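Local coordinates for erythrocyte binding antigen 140 (Plasmodium falciparum, PDB 4GF2), which probably binds a host receptor on the erythrocyte surface during invasion, this chain being the part that carries its two Duffy binding domains, at residues Pro37-Gln42 / Lys72-Lys77; Asn88-Ser93 / Gly160-Glu165; Leu196-Lys201 / Asp277-Arg282; Asp301-Ile306 / Met457-Lys462; Gln377-Lys382 / Cys392-Asn397. The protein carries 3 engineered substitutions. One frame throughout, in Å; residues are numbered along the deposited sequence.

The contacts follow the chain in order, except that contact 5 is nested in the loop closed by contact 4. Contacts 1 and 2 lie in the first Duffy binding domain. Their centres are about 13 Å apart, and residues of helix 83-101 in contact 2 bind polar ends from contact 1. Contact 3 joins helix 175-202 to helix 273-279, its centre about 33 Å from that of contact 1 and about 28 Å from that of contact 4. Contact 5 lies in the second Duffy binding domain with contact 4 beside it, their centres about 10 Å apart. Contacts 1 and 5, about 63 Å apart between centres, mark opposite sides of this elongated, mainly helical molecule.

Contact 1 (Pro37-Gln42 / Lys72-Lys77); sequences PDRKIQ and KLLYNK
R39 NH2 is gripped by two carboxylates, forming salt bridges with D96 and E182. R39 NH1 makes a hydrogen bond to S93 OG. D96, E182 and S93 help fix the polar end of R39, and the touch with helix 56-78 is left to its aliphatic root. There R39 CB lies 4.3 Å from K77 NZ, and R39 CG lies 4.5 Å from L74 CD2. CG of R39 is turned opposite the backbone N (chi1 179°), and the chain bends at chi3 (46°) to carry the guanidinium toward helix 83-101. The site lies in the first Duffy binding domain of this mainly helical protein. The short helix 38-41, which directly follows strand 33-37, here meets the long helix 56-78. K77 reaches over fully extended. Its NZ forms a salt bridge with E89 OE1, and its charge is probably offset by that residue. The two like charges stay apart, with R39 NE 6.3 Å from K77 NZ. R39 has D96 and E182, K77 has E89, which probably eases their proximity. L74 points one methyl, CD2, at the arginine, and its other methyl, CD1, packs on E89 O.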
# COMPACT_ATOMS: atom_id res chain seq x y z
N PRO A 37 15.29 22.17 -13.60
CA PRO A 37 16.10 21.91 -12.41
C PRO A 37 16.17 23.14 -11.50
O PRO A 37 16.21 24.26 -11.99
CB PRO A 37 17.48 21.59 -12.99
CG PRO A 37 17.53 22.34 -14.27
CD PRO A 37 16.12 22.36 -14.80
N ASP A 38 16.16 22.92 -10.19
CA ASP A 38 16.22 24.02 -9.25
C ASP A 38 17.48 24.85 -9.49
O ASP A 38 17.50 26.06 -9.25
CB ASP A 38 16.18 23.49 -7.82
CG ASP A 38 15.64 24.51 -6.84
OD1 ASP A 38 14.86 25.39 -7.27
OD2 ASP A 38 15.98 24.44 -5.64
N ARG A 39 18.53 24.20 -9.98
CA ARG A 39 19.77 24.91 -10.29
C ARG A 39 19.50 26.03 -11.28
O ARG A 39 20.05 27.12 -11.16
CB ARG A 39 20.82 23.95 -10.84
CG ARG A 39 22.14 24.65 -11.19
CD ARG A 39 23.01 23.80 -12.11
NE ARG A 39 22.24 23.23 -13.20
CZ ARG A 39 21.81 23.90 -14.27
NH1 ARG A 39 22.08 25.19 -14.40
NH2 ARG A 39 21.11 23.28 -15.20
N LYS A 40 18.64 25.75 -12.27
CA LYS A 40 18.28 26.74 -13.27
C LYS A 40 17.36 27.81 -12.68
O LYS A 40 17.50 29.00 -12.97
CB LYS A 40 17.59 26.07 -14.46
CG LYS A 40 17.04 27.05 -15.50
CD LYS A 40 18.16 27.90 -16.09
CE LYS A 40 17.68 28.71 -17.30
NZ LYS A 40 16.68 29.75 -16.94
N ILE A 41 16.43 27.39 -11.83
CA ILE A 41 15.53 28.33 -11.17
C ILE A 41 16.31 29.39 -10.39
O ILE A 41 15.92 30.55 -10.35
CB ILE A 41 14.55 27.59 -10.23
CG1 ILE A 41 13.54 26.80 -11.06
CG2 ILE A 41 13.81 28.57 -9.32
CD1 ILE A 41 12.71 25.84 -10.26
N GLN A 42 17.43 28.98 -9.79
CA GLN A 42 18.20 29.88 -8.94
C GLN A 42 19.43 30.46 -9.63
O GLN A 42 20.27 31.09 -8.98
CB GLN A 42 18.63 29.16 -7.66
CG GLN A 42 17.47 28.78 -6.76
CD GLN A 42 17.91 28.55 -5.33
OE1 GLN A 42 18.58 27.56 -5.02
NE2 GLN A 42 17.55 29.47 -4.45
N LYS A 72 30.67 31.15 -7.26
CA LYS A 72 30.83 31.24 -5.80
C LYS A 72 29.68 30.54 -5.10
O LYS A 72 29.88 29.72 -4.20
CB LYS A 72 30.86 32.69 -5.32
CG LYS A 72 32.11 33.46 -5.66
CD LYS A 72 32.12 34.79 -4.92
CE LYS A 72 33.26 35.69 -5.39
NZ LYS A 72 33.27 36.97 -4.62
N LEU A 73 28.46 30.89 -5.50
CA LEU A 73 27.27 30.38 -4.83
C LEU A 73 27.15 28.88 -5.02
O LEU A 73 26.73 28.16 -4.12
CB LEU A 73 26.03 31.12 -5.33
CG LEU A 73 25.98 32.60 -4.92
CD1 LEU A 73 24.81 33.32 -5.59
CD2 LEU A 73 25.88 32.75 -3.42
N LEU A 74 27.55 28.40 -6.19
CA LEU A 74 27.57 26.96 -6.45
C LEU A 74 28.61 26.28 -5.58
O LEU A 74 28.41 25.17 -5.10
CB LEU A 74 27.88 26.68 -7.92
CG LEU A 74 26.74 26.91 -8.92
CD1 LEU A 74 27.23 26.65 -10.33
CD2 LEU A 74 25.53 26.03 -8.59
N TYR A 75 29.73 26.96 -5.36
CA TYR A 75 30.78 26.39 -4.53
C TYR A 75 30.28 26.22 -3.10
O TYR A 75 30.47 25.17 -2.49
CB TYR A 75 32.05 27.24 -4.55
CG TYR A 75 33.12 26.68 -3.65
CD1 TYR A 75 33.99 25.69 -4.11
CD2 TYR A 75 33.25 27.11 -2.34
CE1 TYR A 75 34.96 25.16 -3.28
CE2 TYR A 75 34.23 26.59 -1.51
CZ TYR A 75 35.08 25.62 -1.99
OH TYR A 75 36.05 25.09 -1.16
N ASN A 76 29.64 27.25 -2.57
CA ASN A 76 29.07 27.17 -1.23
C ASN A 76 28.00 26.10 -1.15
O ASN A 76 27.87 25.40 -0.14
CB ASN A 76 28.48 28.52 -0.81
CG ASN A 76 29.54 29.59 -0.67
OD1 ASN A 76 30.73 29.30 -0.58
ND2 ASN A 76 29.10 30.85 -0.63
N LYS A 77 27.23 25.96 -2.22
CA LYS A 77 26.19 24.96 -2.29
C LYS A 77 26.77 23.56 -2.18
O LYS A 77 26.27 22.72 -1.43
CB LYS A 77 25.43 25.09 -3.61
CG LYS A 77 24.33 24.06 -3.81
CD LYS A 77 23.78 24.13 -5.22
CE LYS A 77 22.81 23.01 -5.51
NZ LYS A 77 22.48 22.95 -6.96

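Contact 2 (Asn88-Ser93 / Gly160-Glu165); sequences NELRNS and GNIAKE. Engineered in segment 160-165: A163 (natural residue Ser).
I162 holds CG1 between its backbone N and carbonyl carbon (chi1 62°), the crowded position, while L90 has CG set opposite its own carbonyl carbon (chi1 -86°). These rotations bring both methyls of the isoleucine against one methyl of the leucine. L90 CD1 lies 4.1 Å from I162 CG2. The same L90 CD1 is 4.2 Å from I162 CD1. The two side chains cross obliquely, and the touch is made by methyl groups alone. A71 of helix 56-78 also touches L90, which is buried, while I162 stays partly exposed.

In the fold of the first Duffy binding domain, this contact fastens the loop between helices 132-155 and 175-202 onto helix 83-101. A disulfide known for this protein, C87 to C166, joins residues directly next to the two segments. It ties the start of 88-93 to the end of 160-165 covalently. Between I162 and the second touching residue, E165, the loop carries the engineered A163, a serine in the natural sequence.

The second touch is polar and looser. R91 NH1 comes within 4.1 Å of E165 O, too far for a hydrogen bond. This carbonyl oxygen stands oblique to the guanidinium group, over neither its face nor its edge. NH1 has its hydrogen bond further along the same loop, to I168 O, with a weak one to C166 O. R91 NE bonds to a glycerol, probably from the crystallisation liquor.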
# COMPACT_ATOMS: atom_id res chain seq x y z
N ASN A 88 30.13 19.61 -12.54
CA ASN A 88 29.02 19.51 -13.47
C ASN A 88 28.05 20.69 -13.40
O ASN A 88 27.51 21.11 -14.42
CB ASN A 88 28.27 18.19 -13.25
CG ASN A 88 29.12 16.99 -13.57
OD1 ASN A 88 30.10 17.09 -14.31
ND2 ASN A 88 28.76 15.84 -13.02
N GLU A 89 27.85 21.22 -12.20
CA GLU A 89 26.90 22.31 -12.03
C GLU A 89 27.48 23.62 -12.56
O GLU A 89 26.75 24.46 -13.09
CB GLU A 89 26.47 22.42 -10.56
CG GLU A 89 25.69 21.19 -10.09
CD GLU A 89 25.05 21.35 -8.72
OE1 GLU A 89 25.06 22.46 -8.17
OE2 GLU A 89 24.53 20.35 -8.19
N LEU A 90 28.80 23.80 -12.44
CA LEU A 90 29.46 24.94 -13.08
C LEU A 90 29.17 24.92 -14.56
O LEU A 90 28.74 25.91 -15.14
CB LEU A 90 30.98 24.88 -12.88
CG LEU A 90 31.57 25.48 -11.60
CD1 LEU A 90 33.04 25.17 -11.55
CD2 LEU A 90 31.34 26.98 -11.53
N ARG A 91 29.41 23.76 -15.18
CA ARG A 91 29.28 23.61 -16.61
C ARG A 91 27.83 23.78 -17.04
O ARG A 91 27.53 24.48 -18.01
CB ARG A 91 29.81 22.24 -17.04
CG ARG A 91 31.26 21.98 -16.63
CD ARG A 91 31.69 20.55 -16.89
NE ARG A 91 31.77 20.26 -18.32
CZ ARG A 91 32.78 20.62 -19.10
NH1 ARG A 91 33.82 21.29 -18.61
NH2 ARG A 91 32.75 20.31 -20.39
N ASN A 92 26.92 23.14 -16.31
CA ASN A 92 25.51 23.16 -16.69
C ASN A 92 24.89 24.53 -16.51
O ASN A 92 23.98 24.91 -17.24
CB ASN A 92 24.73 22.11 -15.91
CG ASN A 92 25.07 20.71 -16.35
OD1 ASN A 92 25.63 20.51 -17.43
ND2 ASN A 92 24.72 19.73 -15.54
N SER A 93 25.39 25.29 -15.54
CA SER A 93 24.89 26.65 -15.36
C SER A 93 25.43 27.56 -16.46
O SER A 93 24.72 28.45 -16.93
CB SER A 93 25.24 27.19 -13.98
OG SER A 93 24.25 26.82 -13.05
N GLY A 160 41.22 25.65 -9.35
CA GLY A 160 41.93 24.72 -8.50
C GLY A 160 41.05 23.73 -7.76
O GLY A 160 41.53 22.72 -7.27
N ASN A 161 39.75 24.01 -7.68
CA ASN A 161 38.82 23.13 -6.97
C ASN A 161 38.17 22.08 -7.85
O ASN A 161 37.34 21.31 -7.39
CB ASN A 161 37.73 23.95 -6.29
CG ASN A 161 38.29 25.06 -5.44
OD1 ASN A 161 38.33 26.22 -5.85
ND2 ASN A 161 38.73 24.71 -4.23
N ILE A 162 38.54 22.06 -9.13
CA ILE A 162 37.95 21.13 -10.07
C ILE A 162 39.05 20.46 -10.88
O ILE A 162 40.18 20.97 -10.94
CB ILE A 162 36.96 21.83 -11.03
CG1 ILE A 162 37.68 22.89 -11.86
CG2 ILE A 162 35.83 22.46 -10.24
CD1 ILE A 162 36.78 23.70 -12.75
N ALA A 163 38.73 19.32 -11.48
CA ALA A 163 39.68 18.59 -12.30
C ALA A 163 40.19 19.45 -13.45
O ALA A 163 39.49 20.34 -13.92
CB ALA A 163 39.04 17.31 -12.83
N LYS A 164 41.41 19.18 -13.88
CA LYS A 164 42.02 19.89 -15.00
C LYS A 164 41.05 19.93 -16.18
O LYS A 164 40.87 20.96 -16.82
CB LYS A 164 43.33 19.21 -15.39
CG LYS A 164 43.96 19.71 -16.68
CD LYS A 164 45.17 18.85 -17.04
CE LYS A 164 45.80 19.26 -18.36
NZ LYS A 164 46.94 18.38 -18.72
N GLU A 165 40.41 18.79 -16.45
CA GLU A 165 39.59 18.62 -17.64
C GLU A 165 38.26 19.37 -17.53
O GLU A 165 37.63 19.68 -18.54
CB GLU A 165 39.34 17.14 -17.94
CG GLU A 165 39.51 16.18 -16.75
CD GLU A 165 40.97 15.90 -16.41
OE1 GLU A 165 41.28 15.66 -15.23
OE2 GLU A 165 41.81 15.92 -17.34

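Contact 3 (Leu196-Lys201 / Asp277-Arg282); sequences LNIKDK and DLCDCR
I198 overlaps the sulfur of C279 with two of its methyls. Its CG2 lies 3.7 Å from C279 SG. Its CD1 is 3.9 Å from the same C279 SG. CG2 also turns to the neighbouring leucine, where I198 CG2 is 4.0 Å from L278 CD1 and 4.1 Å from L278 CB. One methyl of I198 is therefore shared between the leucine and the sulfur. It gets there because CG2 lies opposite the backbone N while CG1 lies opposite the carbonyl carbon (chi1 -73°). The leucine approaches slantwise and not end to end. K199 starts with its CB pointing away, yet adds its CG, 4.4 Å from L278 CD1. Its NZ makes a long, weak ion pair with E274.

Here helix 175-202 of the first Duffy binding domain packs, near its end, on the last turn of helix 273-279. The sulfur is not a thiol. C279 is bonded to C219 of helix 213-242, and P218 and Y222 of that helix also touch I198, so three helices meet. N205, just after helix 175-202, bonds through ND2 to D277 O and D280 O.

No hydrogen bond crosses between 196-201 and 277-282. Apolar carbon-carbon and methyl-sulfur contacts hold the two sides together, and the disulfide C219-C279 anchors the sulfur against which the isoleucine is set.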
# COMPACT_ATOMS: atom_id res chain seq x y z
N LEU A 196 20.85 2.16 -0.80
CA LEU A 196 21.80 1.79 0.25
C LEU A 196 21.13 1.86 1.61
O LEU A 196 21.37 1.02 2.47
CB LEU A 196 23.04 2.69 0.22
CG LEU A 196 24.00 2.49 -0.95
CD1 LEU A 196 25.19 3.42 -0.84
CD2 LEU A 196 24.47 1.04 -1.04
N ASN A 197 20.28 2.87 1.80
CA ASN A 197 19.48 2.94 3.01
C ASN A 197 18.63 1.68 3.17
O ASN A 197 18.50 1.14 4.26
CB ASN A 197 18.59 4.18 3.00
CG ASN A 197 19.37 5.45 3.26
OD1 ASN A 197 20.38 5.44 3.96
ND2 ASN A 197 18.90 6.56 2.69
N ILE A 198 18.06 1.21 2.06
CA ILE A 198 17.25 -0.01 2.09
C ILE A 198 18.08 -1.20 2.56
O ILE A 198 17.62 -1.98 3.39
CB ILE A 198 16.65 -0.32 0.71
CG1 ILE A 198 15.52 0.65 0.39
CG2 ILE A 198 16.14 -1.75 0.67
CD1 ILE A 198 14.97 0.51 -1.01
N LYS A 199 19.29 -1.33 2.04
CA LYS A 199 20.18 -2.42 2.44
C LYS A 199 20.49 -2.32 3.93
O LYS A 199 20.37 -3.29 4.67
CB LYS A 199 21.49 -2.40 1.65
CG LYS A 199 21.33 -2.67 0.17
CD LYS A 199 22.49 -3.50 -0.37
CE LYS A 199 22.54 -3.48 -1.89
NZ LYS A 199 23.44 -4.52 -2.45
N ASP A 200 20.91 -1.13 4.34
CA ASP A 200 21.29 -0.88 5.73
C ASP A 200 20.21 -1.32 6.71
O ASP A 200 20.49 -2.00 7.69
CB ASP A 200 21.58 0.61 5.91
CG ASP A 200 22.06 0.94 7.31
OD1 ASP A 200 23.01 0.28 7.78
OD2 ASP A 200 21.48 1.85 7.94
N LYS A 201 18.96 -0.92 6.44
CA LYS A 201 17.87 -1.15 7.37
C LYS A 201 17.17 -2.49 7.17
O LYS A 201 16.61 -3.06 8.11
CB LYS A 201 16.84 -0.02 7.26
CG LYS A 201 17.41 1.37 7.49
CD LYS A 201 18.32 1.39 8.71
CE LYS A 201 18.82 2.80 9.01
NZ LYS A 201 17.77 3.65 9.63
N ASP A 277 12.85 -8.55 -2.97
CA ASP A 277 13.51 -9.43 -2.01
C ASP A 277 13.77 -8.74 -0.67
O ASP A 277 13.83 -9.40 0.37
CB ASP A 277 14.84 -9.93 -2.58
CG ASP A 277 14.66 -10.82 -3.80
OD1 ASP A 277 13.58 -11.42 -3.95
OD2 ASP A 277 15.63 -10.92 -4.59
N LEU A 278 13.95 -7.42 -0.69
CA LEU A 278 14.34 -6.69 0.51
C LEU A 278 13.19 -5.90 1.13
O LEU A 278 13.26 -5.53 2.30
CB LEU A 278 15.49 -5.74 0.20
CG LEU A 278 16.84 -6.36 -0.13
CD1 LEU A 278 17.87 -5.26 -0.34
CD2 LEU A 278 17.30 -7.32 0.96
N CYS A 279 12.15 -5.64 0.35
CA CYS A 279 11.12 -4.70 0.77
C CYS A 279 9.72 -5.30 0.88
O CYS A 279 8.80 -4.64 1.35
CB CYS A 279 11.09 -3.50 -0.17
SG CYS A 279 12.54 -2.44 -0.02
N ASP A 280 9.57 -6.55 0.45
CA ASP A 280 8.31 -7.26 0.65
C ASP A 280 8.35 -8.02 1.98
O ASP A 280 9.24 -8.84 2.20
CB ASP A 280 8.05 -8.25 -0.49
CG ASP A 280 7.55 -7.57 -1.75
OD1 ASP A 280 7.56 -6.33 -1.80
OD2 ASP A 280 7.14 -8.29 -2.69
N CYS A 281 7.40 -7.72 2.85
CA CYS A 281 7.23 -8.49 4.08
C CYS A 281 6.76 -9.89 3.69
O CYS A 281 5.66 -10.08 3.17
CB CYS A 281 6.21 -7.82 5.01
SG CYS A 281 5.73 -8.82 6.44
N ARG A 282 7.61 -10.88 3.96
CA ARG A 282 7.39 -12.22 3.43
C ARG A 282 6.24 -12.99 4.07
O ARG A 282 5.79 -13.99 3.52
CB ARG A 282 8.69 -13.03 3.49
CG ARG A 282 9.69 -12.61 2.42
CD ARG A 282 11.07 -13.21 2.61
NE ARG A 282 12.02 -12.65 1.65
CZ ARG A 282 13.33 -12.91 1.64
NH1 ARG A 282 13.86 -13.72 2.54
NH2 ARG A 282 14.10 -12.34 0.73

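Contact 4 (Asp301-Ile306 / Met457-Lys462); sequences DIASQI and MSAVLK
V460 starts at CB, which lies 4.2 Å from S304 OG across the contact. Its CG1 goes on to A303 O, with V460 CG1 3.8 Å from that A303 O. CG1 stands opposite the carbonyl carbon (chi1 -55°), which aims it at the end of helix 300-304. Next to it the two alanines meet directly. A303 CB approaches A459 CB to 4.0 Å, and A303 CB is only 3.3 Å from A459 O. The contact thus packs the last turn of helix 300-304 against the loop after helix 435-457, a loop of the second Duffy binding domain.

The polar groups are tied together by helix 361-382. K380 NZ bonds both V460 O and S304 OG, so one ammonium bridges the two segments. S304 OG has a second bond, to V300 O in its own helix, and Q377 NE2 donates to A303 O. No hydrogen bond runs straight between 301-306 and 457-462. Small side chains close on backbone carbonyls, with one alanine-alanine touch, and a lysine and a glutamine from a third helix satisfy the carbonyls of V460 and A303.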
# COMPACT_ATOMS: atom_id res chain seq x y z
N ASP A 301 -3.52 -27.00 -3.79
CA ASP A 301 -2.51 -27.69 -2.99
C ASP A 301 -1.48 -26.70 -2.46
O ASP A 301 -1.09 -26.76 -1.29
CB ASP A 301 -1.82 -28.78 -3.81
CG ASP A 301 -2.78 -29.84 -4.30
OD1 ASP A 301 -3.77 -30.10 -3.59
OD2 ASP A 301 -2.54 -30.40 -5.39
N ILE A 302 -1.05 -25.78 -3.31
CA ILE A 302 -0.05 -24.79 -2.92
C ILE A 302 -0.68 -23.75 -2.00
O ILE A 302 -0.12 -23.42 -0.95
CB ILE A 302 0.54 -24.09 -4.15
CG1 ILE A 302 1.24 -25.11 -5.05
CG2 ILE A 302 1.53 -23.01 -3.71
CD1 ILE A 302 1.75 -24.54 -6.36
N ALA A 303 -1.84 -23.25 -2.38
CA ALA A 303 -2.56 -22.29 -1.55
C ALA A 303 -2.84 -22.88 -0.17
O ALA A 303 -2.97 -22.14 0.81
CB ALA A 303 -3.85 -21.87 -2.22
N SER A 304 -2.92 -24.20 -0.08
CA SER A 304 -3.24 -24.87 1.18
C SER A 304 -2.01 -25.12 2.05
O SER A 304 -2.13 -25.23 3.27
CB SER A 304 -3.95 -26.20 0.91
OG SER A 304 -5.21 -26.00 0.29
N GLN A 305 -0.84 -25.22 1.43
CA GLN A 305 0.38 -25.51 2.17
C GLN A 305 0.76 -24.33 3.05
O GLN A 305 0.87 -23.20 2.59
CB GLN A 305 1.52 -25.86 1.21
CG GLN A 305 2.79 -26.34 1.91
CD GLN A 305 3.79 -26.97 0.97
OE1 GLN A 305 3.42 -27.55 -0.06
NE2 GLN A 305 5.07 -26.87 1.30
N ILE A 306 0.96 -24.60 4.34
CA ILE A 306 1.21 -23.55 5.32
C ILE A 306 2.69 -23.40 5.65
O ILE A 306 3.40 -24.38 5.82
CB ILE A 306 0.44 -23.84 6.63
CG1 ILE A 306 -1.06 -23.85 6.36
CG2 ILE A 306 0.78 -22.79 7.68
CD1 ILE A 306 -1.90 -24.09 7.60
N MET A 457 -9.16 -15.94 0.15
CA MET A 457 -9.70 -16.95 1.05
C MET A 457 -10.23 -18.14 0.27
O MET A 457 -10.16 -19.28 0.73
CB MET A 457 -10.81 -16.37 1.93
CG MET A 457 -10.33 -15.34 2.94
SD MET A 457 -11.64 -14.87 4.09
CE MET A 457 -11.70 -16.30 5.16
N SER A 458 -10.76 -17.88 -0.92
CA SER A 458 -11.36 -18.92 -1.74
C SER A 458 -10.30 -19.77 -2.43
O SER A 458 -10.62 -20.79 -3.05
CB SER A 458 -12.28 -18.30 -2.79
OG SER A 458 -11.57 -17.45 -3.67
N ALA A 459 -9.05 -19.36 -2.31
CA ALA A 459 -7.95 -20.04 -2.98
C ALA A 459 -7.67 -21.42 -2.38
O ALA A 459 -7.04 -22.26 -3.02
CB ALA A 459 -6.69 -19.20 -2.92
N VAL A 460 -8.15 -21.65 -1.16
CA VAL A 460 -7.90 -22.93 -0.49
C VAL A 460 -8.98 -23.97 -0.77
O VAL A 460 -8.94 -25.07 -0.22
CB VAL A 460 -7.76 -22.75 1.03
CG1 VAL A 460 -6.69 -21.71 1.35
CG2 VAL A 460 -9.10 -22.35 1.64
N LEU A 461 -9.94 -23.62 -1.63
CA LEU A 461 -11.05 -24.52 -1.93
C LEU A 461 -10.92 -25.16 -3.31
O LEU A 461 -10.54 -24.50 -4.28
CB LEU A 461 -12.37 -23.76 -1.87
CG LEU A 461 -12.72 -23.10 -0.53
CD1 LEU A 461 -13.87 -22.13 -0.72
CD2 LEU A 461 -13.06 -24.15 0.51
N LYS A 462 -11.24 -26.45 -3.40
CA LYS A 462 -11.36 -27.11 -4.70
C LYS A 462 -12.56 -26.51 -5.41
O LYS A 462 -13.56 -26.18 -4.76
CB LYS A 462 -11.56 -28.62 -4.52
CG LYS A 462 -10.43 -29.33 -3.79
CD LYS A 462 -10.76 -30.81 -3.63
CE LYS A 462 -9.68 -31.55 -2.85
NZ LYS A 462 -10.03 -32.98 -2.63

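Contact 5 (Gln377-Lys382 / Cys392-Asn397); sequences QLLKYK and CSIIQN
The backbones come closest at L379 and I395, with L379 CA 7.2 Å from I395 CA, where two consecutive helices, 361-382 and 388-407, pack together. They form a helix-loop-helix unit in the second Duffy binding domain, with a short connection between. L379 is the single residue of its segment that makes the touch, and its branches share the work. L379 CD2 meets I394 CG2 at 4.0 Å. L379 CD1 meets I395 CD1 at 3.9 Å. L379 CD1 also rests 3.9 Å from I394 O, so the leucine sits over the backbone between the two isoleucines. I395 folds back at its second torsion (chi2 -64°), which swings its CD1 round to the leucine. The same side chain packs on W454 and M457 of helix 435-457, making it a meeting point of three helices. I394 lies nearer the surface. The side-chain to side-chain touches are apolar; one methyl also meets a backbone carbonyl.

Beside this patch, the disulfide C392-C467 ties helix 388-407 to the loop before helix 470-475. L379 CB joins the packing as well, 4.0 Å from I395 CD1.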
# COMPACT_ATOMS: atom_id res chain seq x y z
N GLN A 377 -6.24 -20.79 5.36
CA GLN A 377 -5.33 -21.92 5.42
C GLN A 377 -5.55 -22.73 6.70
O GLN A 377 -5.66 -23.95 6.66
CB GLN A 377 -3.88 -21.46 5.36
CG GLN A 377 -3.41 -21.03 3.98
CD GLN A 377 -1.96 -20.56 4.00
OE1 GLN A 377 -1.53 -19.91 4.96
NE2 GLN A 377 -1.21 -20.90 2.96
N LEU A 378 -5.62 -22.03 7.83
CA LEU A 378 -5.81 -22.69 9.12
C LEU A 378 -7.11 -23.46 9.16
O LEU A 378 -7.16 -24.59 9.67
CB LEU A 378 -5.78 -21.66 10.25
CG LEU A 378 -4.43 -21.00 10.46
CD1 LEU A 378 -4.55 -19.89 11.47
CD2 LEU A 378 -3.42 -22.03 10.90
N LEU A 379 -8.17 -22.86 8.64
CA LEU A 379 -9.46 -23.53 8.55
C LEU A 379 -9.35 -24.75 7.64
O LEU A 379 -9.79 -25.84 8.00
CB LEU A 379 -10.52 -22.57 8.01
CG LEU A 379 -10.99 -21.49 8.98
CD1 LEU A 379 -11.92 -20.52 8.27
CD2 LEU A 379 -11.69 -22.10 10.19
N LYS A 380 -8.75 -24.56 6.47
CA LYS A 380 -8.58 -25.65 5.52
C LYS A 380 -7.83 -26.80 6.18
O LYS A 380 -8.15 -27.97 5.97
CB LYS A 380 -7.83 -25.18 4.28
CG LYS A 380 -7.50 -26.28 3.29
CD LYS A 380 -8.75 -27.02 2.83
CE LYS A 380 -8.43 -28.08 1.78
NZ LYS A 380 -7.95 -27.48 0.51
N TYR A 381 -6.82 -26.46 6.98
CA TYR A 381 -6.01 -27.47 7.64
C TYR A 381 -6.80 -28.22 8.70
O TYR A 381 -6.65 -29.43 8.88
CB TYR A 381 -4.77 -26.84 8.26
CG TYR A 381 -3.86 -27.84 8.94
CD1 TYR A 381 -2.99 -28.63 8.21
CD2 TYR A 381 -3.88 -28.00 10.32
CE1 TYR A 381 -2.16 -29.55 8.83
CE2 TYR A 381 -3.06 -28.91 10.95
CZ TYR A 381 -2.20 -29.69 10.20
OH TYR A 381 -1.38 -30.60 10.82
N LYS A 382 -7.66 -27.49 9.41
CA LYS A 382 -8.44 -28.08 10.50
C LYS A 382 -9.52 -29.00 9.96
O LYS A 382 -9.78 -30.06 10.52
CB LYS A 382 -9.07 -26.98 11.36
CG LYS A 382 -9.91 -27.50 12.52
CD LYS A 382 -9.07 -28.34 13.48
CE LYS A 382 -9.91 -28.94 14.59
NZ LYS A 382 -10.54 -27.90 15.45
N CYS A 392 -16.69 -24.96 2.16
CA CYS A 392 -17.13 -23.71 1.55
C CYS A 392 -17.82 -22.82 2.57
O CYS A 392 -17.46 -21.65 2.72
CB CYS A 392 -18.08 -23.99 0.39
SG CYS A 392 -18.85 -22.50 -0.27
N SER A 393 -18.81 -23.36 3.27
CA SER A 393 -19.58 -22.58 4.23
C SER A 393 -18.74 -22.13 5.42
O SER A 393 -18.95 -21.05 5.96
CB SER A 393 -20.82 -23.35 4.69
OG SER A 393 -20.49 -24.62 5.21
N ILE A 394 -17.79 -22.96 5.83
CA ILE A 394 -16.91 -22.62 6.96
C ILE A 394 -16.01 -21.43 6.62
O ILE A 394 -15.74 -20.59 7.48
CB ILE A 394 -16.03 -23.81 7.37
CG1 ILE A 394 -16.88 -24.90 8.00
CG2 ILE A 394 -14.96 -23.36 8.35
CD1 ILE A 394 -16.11 -26.16 8.35
N ILE A 395 -15.55 -21.37 5.38
CA ILE A 395 -14.71 -20.26 4.93
C ILE A 395 -15.53 -18.98 4.90
O ILE A 395 -15.04 -17.91 5.26
CB ILE A 395 -14.11 -20.53 3.54
CG1 ILE A 395 -13.07 -21.65 3.60
CG2 ILE A 395 -13.48 -19.27 2.96
CD1 ILE A 395 -11.85 -21.32 4.44
N GLN A 396 -16.78 -19.10 4.46
CA GLN A 396 -17.66 -17.95 4.37
C GLN A 396 -18.01 -17.41 5.75
O GLN A 396 -18.20 -16.20 5.91
CB GLN A 396 -18.93 -18.30 3.60
CG GLN A 396 -18.74 -18.37 2.10
CD GLN A 396 -20.05 -18.45 1.34
OE1 GLN A 396 -21.13 -18.33 1.92
NE2 GLN A 396 -19.97 -18.67 0.03
N ASN A 397 -18.11 -18.30 6.73
CA ASN A 397 -18.37 -17.88 8.11
C ASN A 397 -17.33 -16.87 8.60
O ASN A 397 -17.68 -15.79 9.08
CB ASN A 397 -18.42 -19.08 9.06
CG ASN A 397 -19.69 -19.90 8.91
OD1 ASN A 397 -20.71 -19.42 8.43
ND2 ASN A 397 -19.63 -21.16 9.35